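Leucine rich repeat and phosphatase domain containing protein (Entamoeba histolytica, PDB 3EMU) carries a dual-specificity-phosphatase-type domain and is classed as a phosphatase, but its signature loop departs from the classical one, so it may be catalytically inactive. Local coordinates at residues D60-S63 against H67-Y70. Sequence-based numbering, arbitrary orientation.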
loop_
_atom_site.group_PDB
_atom_site.type_symbol
_atom_site.label_atom_id
_atom_site.label_comp_id
_atom_site.label_asym_id
_atom_site.label_seq_id
_atom_site.Cartn_x
_atom_site.Cartn_y
_atom_site.Cartn_z
ATOM N N ASP A 60 -5.306 9.626 -6.272
ATOM C CA ASP A 60 -6.526 9.765 -7.008
ATOM C C ASP A 60 -6.705 8.683 -8.047
ATOM O O ASP A 60 -6.695 8.956 -9.237
ATOM C CB ASP A 60 -6.517 11.108 -7.712
ATOM C CG ASP A 60 -7.727 11.891 -7.389
ATOM O OD1 ASP A 60 -8.718 11.682 -8.136
ATOM O OD2 ASP A 60 -7.688 12.641 -6.355
ATOM N N ILE A 61 -6.868 7.453 -7.607
ATOM C CA ILE A 61 -6.978 6.387 -8.551
ATOM C C ILE A 61 -8.446 5.984 -8.674
ATOM O O ILE A 61 -9.038 5.461 -7.726
ATOM C CB ILE A 61 -6.065 5.219 -8.166
ATOM C CG1 ILE A 61 -4.631 5.741 -7.983
ATOM C CG2 ILE A 61 -6.153 4.147 -9.219
ATOM C CD1 ILE A 61 -3.767 4.866 -7.176
ATOM N N VAL A 62 -9.027 6.263 -9.844
ATOM C CA VAL A 62 -10.423 5.922 -10.093
ATOM C C VAL A 62 -10.689 4.744 -11.006
ATOM O O VAL A 62 -11.828 4.276 -11.028
ATOM C CB VAL A 62 -11.314 7.137 -10.557
ATOM C CG1 VAL A 62 -11.622 8.075 -9.356
ATOM C CG2 VAL A 62 -10.696 7.909 -11.773
ATOM N N SER A 63 -9.706 4.270 -11.771
ATOM C CA SER A 63 -9.941 3.068 -12.596
ATOM C C SER A 63 -8.713 2.187 -12.769
ATOM O O SER A 63 -7.600 2.619 -12.474
ATOM C CB SER A 63 -10.561 3.422 -13.960
ATOM O OG SER A 63 -9.647 4.063 -14.862
ATOM N N HIS A 67 -2.869 4.413 -16.528
ATOM C CA HIS A 67 -1.657 4.482 -15.702
ATOM C C HIS A 67 -1.760 5.371 -14.486
ATOM O O HIS A 67 -0.760 5.962 -14.079
ATOM C CB HIS A 67 -0.429 4.925 -16.523
ATOM C CG HIS A 67 -0.718 6.024 -17.495
ATOM N ND1 HIS A 67 -0.699 7.358 -17.138
ATOM C CD2 HIS A 67 -1.055 5.987 -18.804
ATOM C CE1 HIS A 67 -1.033 8.093 -18.185
ATOM N NE2 HIS A 67 -1.253 7.288 -19.210
ATOM N N GLN A 68 -2.938 5.451 -13.880
ATOM C CA GLN A 68 -3.098 6.311 -12.707
ATOM C C GLN A 68 -2.423 5.707 -11.520
ATOM O O GLN A 68 -1.909 6.411 -10.678
ATOM C CB GLN A 68 -4.569 6.544 -12.366
ATOM C CG GLN A 68 -5.386 7.151 -13.474
ATOM C CD GLN A 68 -6.918 7.131 -13.173
ATOM O OE1 GLN A 68 -7.429 6.254 -12.481
ATOM N NE2 GLN A 68 -7.631 8.089 -13.730
ATOM N N LEU A 69 -2.457 4.393 -11.424
ATOM C CA LEU A 69 -1.774 3.783 -10.317
ATOM C C LEU A 69 -0.225 3.929 -10.454
ATOM O O LEU A 69 0.444 4.426 -9.544
ATOM C CB LEU A 69 -2.242 2.339 -10.101
ATOM C CG LEU A 69 -1.569 1.749 -8.847
ATOM C CD1 LEU A 69 -2.576 1.201 -7.820
ATOM C CD2 LEU A 69 -0.489 0.700 -9.248
ATOM N N TYR A 70 0.307 3.507 -11.594
ATOM C CA TYR A 70 1.693 3.698 -11.944
ATOM C C TYR A 70 2.151 5.142 -11.597
ATOM O O TYR A 70 3.143 5.323 -10.864
ATOM C CB TYR A 70 1.827 3.481 -13.451
ATOM C CG TYR A 70 3.201 3.708 -13.980
ATOM C CD1 TYR A 70 4.180 2.712 -13.839
ATOM C CD2 TYR A 70 3.553 4.917 -14.607
ATOM C CE1 TYR A 70 5.480 2.896 -14.315
ATOM C CE2 TYR A 70 4.849 5.120 -15.115
ATOM C CZ TYR A 70 5.823 4.091 -14.971
ATOM O OH TYR A 70 7.130 4.214 -15.425
HETATM O O HOH W 1 -5.195 3.475 -13.794
#
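Gln68, in the first turn of helix 68-85, reaches back with its side-chain amide to the segment 60-63 and closes the loop between strand 55-59 and helix 68-85. Its CG stands anti to the carbonyl carbon (chi1 -58°) and the chain runs extended beyond it, which carries OE1 up to two successive backbone N-H groups. Val62 N donates to Gln68 OE1 over 3.1 Å from well above the plane of the amide. Ser63 N makes the second bond to the same Gln68 OE1, also 3.1 Å, but straighter at the hydrogen (153°) and tilted only slightly from that plane. One acceptor thus satisfies two neighbouring N-H groups, and the pair of bonds limits rotation of the amide. On the outer, solvent side exposed Val62 packs its CG2 across the amide, 3.6 Å from Gln68 NE2. A water adds a further link, donating to Ser63 O at 2.9 Å and accepting from Gln68 N at 3.0 Å, so a first-turn N-H of the helix is tied to the loop through solvent.

The inner side is mainly apolar and closely packed. The ethyl arm of Ile61 lies over the first turn, its CG1 3.9 Å from Gln68 O, while Ile61 CD1 meets Leu69 CD1 at 3.9 Å. Ile61 and Leu69 are buried and both touch Phe137 of helix 135-151; Leu69 reaches Ala103 and Ile104 of helix 100-112 as well. Strand 55-59, helix 68-85 and the parallel strand 89-94 form a beta-alpha-beta crossover, with strand 36-42 between the two strands in the sheet; the contact fastens the loop at the entry to its helix, within the alpha/beta fold of the dual-specificity phosphatase catalytic domain.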